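Local structure of interleukin-20 receptor subunit beta (Homo sapiens, 6DF3) at residues C[35-40]-C[74-79]; C[67-72]-C[97-102]; C[2-7]-C[89-94]. The protein pairs with IL20RA to form a receptor for interleukins 19, 20 and 24, and with IL22RA1 for interleukins 20 and 24. The protein carries 1 engineered substitution. All blocks are in the same frame, centred on the assembly; numbering follows the deposited sequence.

Interaction 1 of 3, residues C[35-40]-C[74-79]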
loop_
_atom_site.group_PDB
_atom_site.type_symbol
_atom_site.label_atom_id
_atom_site.label_comp_id
_atom_site.label_asym_id
_atom_site.label_seq_id
_atom_site.Cartn_x
_atom_site.Cartn_y
_atom_site.Cartn_z
ATOM N N GLU C 35 -0.174 8.039 -24.990
ATOM C CA GLU C 35 -0.484 8.883 -23.839
ATOM C C GLU C 35 -1.870 8.554 -23.294
ATOM O O GLU C 35 -2.653 7.960 -24.014
ATOM C CB GLU C 35 -0.428 10.328 -24.237
ATOM C CG GLU C 35 0.981 10.729 -24.591
ATOM C CD GLU C 35 1.088 12.206 -24.941
ATOM O OE1 GLU C 35 0.041 12.850 -25.193
ATOM O OE2 GLU C 35 2.243 12.714 -24.999
ATOM N N TYR C 36 -2.154 8.929 -22.034
ATOM C CA TYR C 36 -3.438 8.585 -21.377
ATOM C C TYR C 36 -3.927 9.705 -20.516
ATOM O O TYR C 36 -3.162 10.636 -20.198
ATOM C CB TYR C 36 -3.263 7.343 -20.496
ATOM C CG TYR C 36 -2.355 7.515 -19.259
ATOM C CD1 TYR C 36 -1.016 7.406 -19.356
ATOM C CD2 TYR C 36 -2.883 7.823 -18.012
ATOM C CE1 TYR C 36 -0.166 7.538 -18.241
ATOM C CE2 TYR C 36 -2.078 7.998 -16.878
ATOM C CZ TYR C 36 -0.718 7.843 -17.005
ATOM O OH TYR C 36 0.099 8.066 -15.947
ATOM N N GLN C 37 -5.205 9.643 -20.208
ATOM C CA GLN C 37 -5.869 10.426 -19.180
ATOM C C GLN C 37 -6.730 9.487 -18.375
ATOM O O GLN C 37 -7.445 8.632 -18.942
ATOM C CB GLN C 37 -6.929 11.345 -19.799
ATOM C CG GLN C 37 -6.339 12.374 -20.701
ATOM C CD GLN C 37 -7.353 13.397 -21.191
ATOM O OE1 GLN C 37 -8.458 13.029 -21.574
ATOM N NE2 GLN C 37 -6.953 14.643 -21.255
ATOM N N GLY C 38 -6.697 9.623 -17.066
ATOM C CA GLY C 38 -7.716 8.959 -16.235
ATOM C C GLY C 38 -8.938 9.817 -16.314
ATOM O O GLY C 38 -8.915 10.895 -16.918
ATOM N N GLU C 39 -10.003 9.355 -15.709
ATOM C CA GLU C 39 -11.220 10.125 -15.589
ATOM C C GLU C 39 -11.022 11.482 -14.888
ATOM O O GLU C 39 -11.740 12.435 -15.176
ATOM C CB GLU C 39 -12.239 9.323 -14.800
ATOM C CG GLU C 39 -13.593 9.970 -14.795
ATOM C CD GLU C 39 -14.656 9.197 -13.988
ATOM O OE1 GLU C 39 -14.319 8.337 -13.123
ATOM O OE2 GLU C 39 -15.862 9.435 -14.262
ATOM N N TYR C 40 -10.149 11.546 -13.878
ATOM C CA TYR C 40 -9.870 12.788 -13.319
ATOM C C TYR C 40 -9.480 13.794 -14.474
ATOM O O TYR C 40 -10.083 14.858 -14.609
ATOM C CB TYR C 40 -8.715 12.742 -12.325
ATOM C CG TYR C 40 -8.388 14.143 -11.813
ATOM C CD1 TYR C 40 -9.290 14.854 -11.038
ATOM C CD2 TYR C 40 -7.237 14.775 -12.178
ATOM C CE1 TYR C 40 -9.021 16.134 -10.549
ATOM C CE2 TYR C 40 -6.949 16.083 -11.730
ATOM C CZ TYR C 40 -7.857 16.754 -10.942
ATOM O OH TYR C 40 -7.540 17.981 -10.510
ATOM N N PRO C 74 -12.657 4.878 -15.787
ATOM C CA PRO C 74 -12.359 4.830 -17.214
ATOM C C PRO C 74 -11.216 5.743 -17.582
ATOM O O PRO C 74 -11.172 6.852 -17.101
ATOM C CB PRO C 74 -13.670 5.327 -17.926
ATOM C CG PRO C 74 -14.461 6.006 -16.823
ATOM C CD PRO C 74 -13.954 5.515 -15.478
ATOM N N TYR C 75 -10.379 5.282 -18.510
ATOM C CA TYR C 75 -9.188 5.925 -18.996
ATOM C C TYR C 75 -9.315 6.114 -20.528
ATOM O O TYR C 75 -9.727 5.215 -21.228
ATOM C CB TYR C 75 -7.946 5.026 -18.715
ATOM C CG TYR C 75 -7.312 5.218 -17.391
ATOM C CD1 TYR C 75 -7.850 4.603 -16.279
ATOM C CD2 TYR C 75 -6.169 6.000 -17.236
ATOM C CE1 TYR C 75 -7.283 4.769 -14.995
ATOM C CE2 TYR C 75 -5.590 6.190 -15.956
ATOM C CZ TYR C 75 -6.142 5.570 -14.826
ATOM O OH TYR C 75 -5.595 5.644 -13.542
ATOM N N ASN C 76 -8.944 7.276 -21.004
ATOM C CA ASN C 76 -8.690 7.549 -22.372
ATOM C C ASN C 76 -7.262 7.246 -22.672
ATOM O O ASN C 76 -6.384 7.505 -21.869
ATOM C CB ASN C 76 -8.940 9.037 -22.682
ATOM C CG ASN C 76 -10.345 9.479 -22.336
ATOM O OD1 ASN C 76 -11.269 8.687 -22.354
ATOM N ND2 ASN C 76 -10.486 10.747 -21.960
ATOM N N LEU C 77 -7.039 6.767 -23.877
ATOM C CA LEU C 77 -5.720 6.427 -24.381
ATOM C C LEU C 77 -5.638 6.949 -25.829
ATOM O O LEU C 77 -6.629 6.972 -26.538
ATOM C CB LEU C 77 -5.584 4.933 -24.336
ATOM C CG LEU C 77 -5.402 4.335 -22.933
ATOM C CD1 LEU C 77 -5.772 2.867 -22.990
ATOM C CD2 LEU C 77 -3.947 4.502 -22.561
ATOM N N ARG C 78 -4.480 7.473 -26.216
ATOM C CA ARG C 78 -4.239 7.858 -27.577
ATOM C C ARG C 78 -2.845 7.486 -28.034
ATOM O O ARG C 78 -1.912 7.420 -27.250
ATOM C CB ARG C 78 -4.448 9.341 -27.746
ATOM C CG ARG C 78 -3.502 10.210 -26.969
ATOM C CD ARG C 78 -3.772 11.694 -27.264
ATOM N NE ARG C 78 -2.707 12.527 -26.758
ATOM C CZ ARG C 78 -2.717 13.853 -26.821
ATOM N NH1 ARG C 78 -3.700 14.505 -27.402
ATOM N NH2 ARG C 78 -1.722 14.527 -26.306
ATOM N N VAL C 79 -2.691 7.295 -29.313
ATOM C CA VAL C 79 -1.417 6.825 -29.844
ATOM C C VAL C 79 -1.067 7.531 -31.137
ATOM O O VAL C 79 -1.944 7.909 -31.898
ATOM C CB VAL C 79 -1.449 5.321 -30.073
ATOM C CG1 VAL C 79 -2.486 4.970 -31.130
ATOM C CG2 VAL C 79 -0.067 4.782 -30.479
#

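Interaction 2 of 3, residues C[67-72]-C[97-102]. Engineered in segment 97-102: Q100 (natural residue Asn).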
loop_
_atom_site.group_PDB
_atom_site.type_symbol
_atom_site.label_atom_id
_atom_site.label_comp_id
_atom_site.label_asym_id
_atom_site.label_seq_id
_atom_site.Cartn_x
_atom_site.Cartn_y
_atom_site.Cartn_z
ATOM N N ASP C 67 0.950 -0.396 -15.977
ATOM C CA ASP C 67 1.463 0.512 -14.959
ATOM C C ASP C 67 0.895 1.933 -14.992
ATOM O O ASP C 67 1.022 2.603 -14.019
ATOM C CB ASP C 67 2.965 0.555 -14.994
ATOM C CG ASP C 67 3.582 -0.798 -14.692
ATOM O OD1 ASP C 67 2.918 -1.746 -14.162
ATOM O OD2 ASP C 67 4.716 -0.916 -15.087
ATOM N N ASP C 68 0.208 2.321 -16.062
ATOM C CA ASP C 68 -0.432 3.598 -16.148
ATOM C C ASP C 68 -1.871 3.552 -15.650
ATOM O O ASP C 68 -2.409 4.552 -15.293
ATOM C CB ASP C 68 -0.471 4.033 -17.608
ATOM C CG ASP C 68 0.915 4.001 -18.271
ATOM O OD1 ASP C 68 1.895 4.562 -17.712
ATOM O OD2 ASP C 68 1.041 3.420 -19.379
ATOM N N ILE C 69 -2.541 2.399 -15.720
ATOM C CA ILE C 69 -3.911 2.303 -15.269
ATOM C C ILE C 69 -3.871 1.982 -13.774
ATOM O O ILE C 69 -3.546 0.843 -13.415
ATOM C CB ILE C 69 -4.682 1.201 -16.052
ATOM C CG1 ILE C 69 -4.572 1.357 -17.592
ATOM C CG2 ILE C 69 -6.146 1.201 -15.665
ATOM C CD1 ILE C 69 -4.733 2.725 -18.113
ATOM N N THR C 70 -4.156 2.964 -12.895
ATOM C CA THR C 70 -3.857 2.793 -11.452
ATOM C C THR C 70 -5.028 3.116 -10.578
ATOM O O THR C 70 -4.935 3.179 -9.305
ATOM C CB THR C 70 -2.694 3.704 -11.032
ATOM O OG1 THR C 70 -2.963 4.975 -11.489
ATOM C CG2 THR C 70 -1.359 3.292 -11.658
ATOM N N ALA C 71 -6.171 3.241 -11.230
ATOM C CA ALA C 71 -7.421 3.351 -10.547
ATOM C C ALA C 71 -8.560 2.620 -11.332
ATOM O O ALA C 71 -8.566 2.531 -12.570
ATOM C CB ALA C 71 -7.744 4.807 -10.363
ATOM N N THR C 72 -9.584 2.212 -10.611
ATOM C CA THR C 72 -10.755 1.542 -11.232
ATOM C C THR C 72 -11.757 2.650 -11.693
ATOM O O THR C 72 -12.820 2.843 -11.126
ATOM C CB THR C 72 -11.333 0.500 -10.273
ATOM O OG1 THR C 72 -10.270 -0.391 -9.875
ATOM C CG2 THR C 72 -12.430 -0.334 -10.907
ATOM N N PHE C 97 -11.280 2.878 -21.534
ATOM C CA PHE C 97 -11.042 1.597 -20.860
ATOM C C PHE C 97 -11.083 1.714 -19.291
ATOM O O PHE C 97 -10.398 2.575 -18.683
ATOM C CB PHE C 97 -9.639 1.098 -21.213
ATOM C CG PHE C 97 -9.311 -0.210 -20.557
ATOM C CD1 PHE C 97 -9.967 -1.373 -20.983
ATOM C CD2 PHE C 97 -8.422 -0.259 -19.469
ATOM C CE1 PHE C 97 -9.717 -2.570 -20.343
ATOM C CE2 PHE C 97 -8.142 -1.456 -18.846
ATOM C CZ PHE C 97 -8.801 -2.613 -19.257
ATOM N N ASN C 98 -11.797 0.785 -18.669
ATOM C CA ASN C 98 -11.943 0.628 -17.278
ATOM C C ASN C 98 -11.469 -0.785 -16.909
ATOM O O ASN C 98 -12.089 -1.801 -17.314
ATOM C CB ASN C 98 -13.412 0.822 -16.861
ATOM C CG ASN C 98 -13.580 0.933 -15.311
ATOM O OD1 ASN C 98 -12.873 0.265 -14.535
ATOM N ND2 ASN C 98 -14.502 1.776 -14.870
ATOM N N ARG C 99 -10.469 -0.877 -16.019
ATOM C CA ARG C 99 -9.979 -2.181 -15.615
ATOM C C ARG C 99 -11.029 -3.070 -14.916
ATOM O O ARG C 99 -10.769 -4.210 -14.760
ATOM C CB ARG C 99 -8.717 -2.082 -14.783
ATOM C CG ARG C 99 -8.944 -1.535 -13.364
ATOM C CD ARG C 99 -7.610 -1.148 -12.720
ATOM N NE ARG C 99 -7.831 -0.718 -11.346
ATOM C CZ ARG C 99 -6.881 -0.468 -10.472
ATOM N NH1 ARG C 99 -5.612 -0.691 -10.769
ATOM N NH2 ARG C 99 -7.227 -0.019 -9.277
ATOM N N GLN C 100 -12.146 -2.528 -14.440
ATOM C CA GLN C 100 -13.294 -3.308 -13.954
ATOM C C GLN C 100 -13.706 -4.386 -15.012
ATOM O O GLN C 100 -14.212 -5.394 -14.696
ATOM C CB GLN C 100 -14.438 -2.318 -13.680
ATOM C CG GLN C 100 -15.791 -2.850 -13.178
ATOM C CD GLN C 100 -15.771 -3.086 -11.670
ATOM O OE1 GLN C 100 -15.325 -2.224 -10.894
ATOM N NE2 GLN C 100 -16.247 -4.256 -11.240
ATOM N N SER C 101 -13.467 -4.127 -16.282
ATOM C CA SER C 101 -13.828 -5.049 -17.316
ATOM C C SER C 101 -12.704 -6.015 -17.668
ATOM O O SER C 101 -12.816 -6.679 -18.657
ATOM C CB SER C 101 -14.268 -4.257 -18.527
ATOM O OG SER C 101 -13.091 -3.754 -19.162
ATOM N N THR C 102 -11.634 -6.138 -16.872
ATOM C CA THR C 102 -10.581 -7.082 -17.227
ATOM C C THR C 102 -11.136 -8.556 -17.385
ATOM O O THR C 102 -12.174 -8.897 -16.773
ATOM C CB THR C 102 -9.452 -7.060 -16.294
ATOM O OG1 THR C 102 -8.338 -7.726 -16.856
ATOM C CG2 THR C 102 -9.790 -7.683 -14.945
HETATM O O HOH W 1 -4.380 -1.955 -13.413
HETATM O O HOH W 2 -9.209 1.569 -15.038
HETATM O O HOH W 3 -8.977 1.936 -7.801
#

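Interaction 3 of 3, residues C[2-7]-C[89-94]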
loop_
_atom_site.group_PDB
_atom_site.type_symbol
_atom_site.label_atom_id
_atom_site.label_comp_id
_atom_site.label_asym_id
_atom_site.label_seq_id
_atom_site.Cartn_x
_atom_site.Cartn_y
_atom_site.Cartn_z
ATOM N N PRO C 2 0.101 8.567 -42.075
ATOM C CA PRO C 2 -1.196 8.077 -41.563
ATOM C C PRO C 2 -1.218 7.874 -40.043
ATOM O O PRO C 2 -0.242 7.346 -39.497
ATOM C CB PRO C 2 -1.316 6.700 -42.251
ATOM C CG PRO C 2 -0.595 6.882 -43.581
ATOM C CD PRO C 2 0.359 8.049 -43.443
ATOM N N ALA C 3 -2.292 8.252 -39.352
ATOM C CA ALA C 3 -2.401 7.866 -37.917
ATOM C C ALA C 3 -2.725 6.384 -37.783
ATOM O O ALA C 3 -3.303 5.784 -38.695
ATOM C CB ALA C 3 -3.439 8.678 -37.211
ATOM N N PRO C 4 -2.315 5.763 -36.670
ATOM C CA PRO C 4 -2.695 4.354 -36.444
ATOM C C PRO C 4 -4.211 4.218 -36.242
ATOM O O PRO C 4 -4.811 5.133 -35.711
ATOM C CB PRO C 4 -1.956 3.975 -35.136
ATOM C CG PRO C 4 -1.209 5.202 -34.695
ATOM C CD PRO C 4 -1.611 6.370 -35.523
ATOM N N GLN C 5 -4.787 3.095 -36.667
ATOM C CA GLN C 5 -6.217 2.850 -36.698
ATOM C C GLN C 5 -6.482 1.561 -35.932
ATOM O O GLN C 5 -5.540 0.858 -35.557
ATOM C CB GLN C 5 -6.697 2.730 -38.150
ATOM C CG GLN C 5 -6.610 4.019 -39.006
ATOM C CD GLN C 5 -7.353 5.221 -38.392
ATOM O OE1 GLN C 5 -8.399 5.055 -37.770
ATOM N NE2 GLN C 5 -6.801 6.432 -38.541
ATOM N N ASN C 6 -7.765 1.280 -35.686
ATOM C CA ASN C 6 -8.230 0.045 -35.057
ATOM C C ASN C 6 -7.626 -0.118 -33.633
ATOM O O ASN C 6 -7.027 -1.105 -33.293
ATOM C CB ASN C 6 -7.962 -1.142 -35.998
ATOM C CG ASN C 6 -8.463 -0.868 -37.450
ATOM O OD1 ASN C 6 -7.700 -0.510 -38.396
ATOM N ND2 ASN C 6 -9.773 -0.974 -37.612
ATOM N N LEU C 7 -7.772 0.908 -32.821
ATOM C CA LEU C 7 -7.284 0.872 -31.469
ATOM C C LEU C 7 -8.215 0.071 -30.625
ATOM O O LEU C 7 -9.447 0.291 -30.690
ATOM C CB LEU C 7 -7.248 2.251 -30.846
ATOM C CG LEU C 7 -5.955 2.998 -31.131
ATOM C CD1 LEU C 7 -5.765 3.243 -32.605
ATOM C CD2 LEU C 7 -5.949 4.287 -30.375
ATOM N N ALA C 89 -1.170 12.439 -36.771
ATOM C CA ALA C 89 -2.080 13.039 -35.847
ATOM C C ALA C 89 -2.314 11.998 -34.706
ATOM O O ALA C 89 -1.886 10.839 -34.810
ATOM C CB ALA C 89 -3.366 13.405 -36.572
ATOM N N TRP C 90 -2.926 12.402 -33.591
ATOM C CA TRP C 90 -3.230 11.440 -32.511
ATOM C C TRP C 90 -4.466 10.631 -32.873
ATOM O O TRP C 90 -5.402 11.185 -33.419
ATOM C CB TRP C 90 -3.509 12.143 -31.187
ATOM C CG TRP C 90 -2.320 12.751 -30.537
ATOM C CD1 TRP C 90 -1.998 14.085 -30.509
ATOM C CD2 TRP C 90 -1.271 12.059 -29.814
ATOM N NE1 TRP C 90 -0.838 14.259 -29.823
ATOM C CE2 TRP C 90 -0.384 13.046 -29.347
ATOM C CE3 TRP C 90 -1.014 10.717 -29.511
ATOM C CZ2 TRP C 90 0.765 12.735 -28.620
ATOM C CZ3 TRP C 90 0.137 10.403 -28.777
ATOM C CH2 TRP C 90 1.029 11.417 -28.371
ATOM N N SER C 91 -4.472 9.344 -32.533
ATOM C CA SER C 91 -5.665 8.505 -32.647
ATOM C C SER C 91 -6.147 8.159 -31.214
ATOM O O SER C 91 -5.347 7.634 -30.420
ATOM C CB SER C 91 -5.372 7.157 -33.321
ATOM O OG SER C 91 -5.347 7.168 -34.702
ATOM N N ILE C 92 -7.431 8.388 -30.956
ATOM C CA ILE C 92 -8.007 8.218 -29.677
ATOM C C ILE C 92 -8.736 6.901 -29.602
ATOM O O ILE C 92 -9.431 6.573 -30.444
ATOM C CB ILE C 92 -8.885 9.422 -29.328
ATOM C CG1 ILE C 92 -7.992 10.660 -29.407
ATOM C CG2 ILE C 92 -9.425 9.348 -27.909
ATOM C CD1 ILE C 92 -8.750 11.922 -29.101
ATOM N N LEU C 93 -8.526 6.126 -28.555
ATOM C CA LEU C 93 -9.352 4.928 -28.314
ATOM C C LEU C 93 -10.852 5.316 -28.237
ATOM O O LEU C 93 -11.193 6.243 -27.555
ATOM C CB LEU C 93 -8.885 4.244 -27.024
ATOM C CG LEU C 93 -9.578 3.002 -26.557
ATOM C CD1 LEU C 93 -9.180 1.893 -27.470
ATOM C CD2 LEU C 93 -9.215 2.693 -25.101
ATOM N N LYS C 94 -11.708 4.590 -28.938
ATOM C CA LYS C 94 -13.104 4.983 -29.182
ATOM C C LYS C 94 -13.882 4.927 -27.865
ATOM O O LYS C 94 -14.471 5.932 -27.487
ATOM C CB LYS C 94 -13.769 4.063 -30.243
ATOM C CG LYS C 94 -15.067 4.623 -30.841
ATOM C CD LYS C 94 -15.758 3.691 -31.862
ATOM C CE LYS C 94 -14.881 3.311 -33.070
ATOM N NZ LYS C 94 -14.374 4.443 -33.906
HETATM O O HOH W 4 -10.867 2.390 -30.964
#

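Interaction 1 of 3, residues C[35-40]-C[74-79]
G38 lies on one face of the Y75 ring, and Y36 meets the edge of the same ring. The CA of G38 sits 3.7 Å from the centroid of the Y75 ring, a CH-pi contact over the face. Y36 CD2 comes in near the ring plane, 3.8 Å from Y75 CE2. The two tyrosine side chains lie side by side and point the same way. The guanidinium of R78 is met at its edge by the carboxylate of E35, the two planes 27° apart. R78 NH2 donates to E35 OE1 at 2.7 Å in a nearly straight salt bridge, and NE adds a weak bond to the same oxygen. R78 CG stands between the backbone N and the carbonyl carbon (chi1 64°), and the chain then runs extended to NE, alongside E35. W49 and W90 make cation-pi contacts with the same guanidinium, so the cation has a carboxylate at its edge and probably further stabilisation from two aromatic rings.

The backbones pair as antiparallel strands 31-37 and 74-83, the two inner strands of a four-stranded sheet in the first fibronectin type III domain. E35–R78 and Q37–N76 are hydrogen-bonded pairs. Y36–L77 between them is a non-hydrogen-bonded pair, with Y36 CB 3.6 Å from L77 CD2.

N76 ND2 donates to Q37 OE1 at 3.1 Å. The donor lies in the carbonyl plane of Q37 and the acceptor in the amide plane of N76, the two planes 37° apart. This leaves Q37 NE2 to bond I48 O and S46 O, while N76 ND2 also reaches S42 OG. G38 holds the N-cap position, right before helix 39-44. Beyond it, E39 OE1 packs 3.7 Å from P74 CD. Y36 OH bonds a basic side chain of another protein chain, and Y75 OH bonds T70 N.

Interaction 2 of 3, residues C[67-72]-C[97-102]
T72 OG1 is gripped by two nitrogens of R99. NE donates to it at 2.9 Å with an N-H...O angle of 160°, and R99 NH2 donates to it at 3.1 Å, less straight. The oxygen lies close to the guanidinium plane, so the arginine holds it side-on. T72 OG1 also bonds A177 O.

R99 CG is placed between its own N and C (chi1 72°), and the chain then extends to NE. This carries the guanidinium against the backbone at 70-72, with the C atoms of T70 and A71 over one face. A71 C lies 3.4 Å from R99 NE. I69 slides past the aliphatic part in the opposite direction, its CG2 4.0 Å from R99 CD.

Three bridging waters supplement the two direct arginine bonds. One links I69 O to R99 NH1. A second takes a bond from R99 N and donates to A71 O at 2.7 Å. The third accepts from T72 N and, weakly, from R99 NH2.

T72 CG2 faces the other way, 3.5 Å from OE1 of the engineered Q100 and close to N98 OD1. N98 OD1 accepts from Q100 N at 2.9 Å, forming an Asx turn at 98-100. The Q100 side chain bonds I178 O through NE2.

A leucine in place of R99 has no side-chain N-H to offer, so the T72 hydroxyl would probably be less firmly held and the waters at I69 O and T72 N would each lose an arginine partner.

The contact joins the loop before strand 74-83 to segment 97-102, at the junction with the second fibronectin type III domain, to which A177 and I178 belong. The T72 hydroxyl takes two N-H groups from R99 and gives its own proton to A177 O, which probably fixes its rotation.

Interaction 3 of 3, residues C[2-7]-C[89-94]
The touching parts of 2-7 and 89-94 run almost parallel, their end-to-end directions 6° apart, with A3 nearest A89 and L7 nearest L93 by CA position. S91 points toward the N-terminal segment. Its OG lies beside the backbone N (chi1 -83°) and is modelled as donating to P4 O, at a separation so short that its geometry is doubtful. A3 CB packs against the same hydroxyl, 3.5 Å from S91 OG, and touches A89 O at 3.6 Å.

L7 buries the most surface in the contact. Its CD2 rests against the backbone, 3.4 Å from S91 O, and CD1 lies 4.0 Å from S91 CB. L7 CB makes an apolar contact with L93 CD1 at 3.9 Å. L93 CG is anti to the backbone N (chi1 180°), which helps bring CD1 to L7; the same methyl stands 3.6 Å from L7 O. One water joins the backbones by donating to L7 O and accepting from K94 N.

The contact lies at the surface of the first fibronectin type III domain, between the N-terminal lead-in and an outer strand of its four-stranded sheet. Segment 2-7 runs into strand 8-12, and 89-94 is part of strand 86-98. P4 and L7 also pack on V79 of strand 74-83 and on W20. On the strand side, S91 and L93 keep backbone hydrogen bonds to V79 and L77, in strand 74-83.

From the N terminus, segment 2-7 comes first, and interaction 3 closes the longest loop by returning at 89-94. Interaction 1 is nested inside that loop and joins 35-40 to 74-79. Interaction 2 begins within interaction 1's loop, at 67-72, and ends past it, at 97-102, so it crosses both others. All three lie in the first fibronectin type III domain. Strand 74-83 of interaction 1 pairs with strand 86-98, which serves both other contacts: Y75 pairs with F97 of interaction 2, and V79 meets S91 at interaction 3. Together they tie the N-terminal lead-in, the central strands and the loop before strand 74-83 to one outer strand.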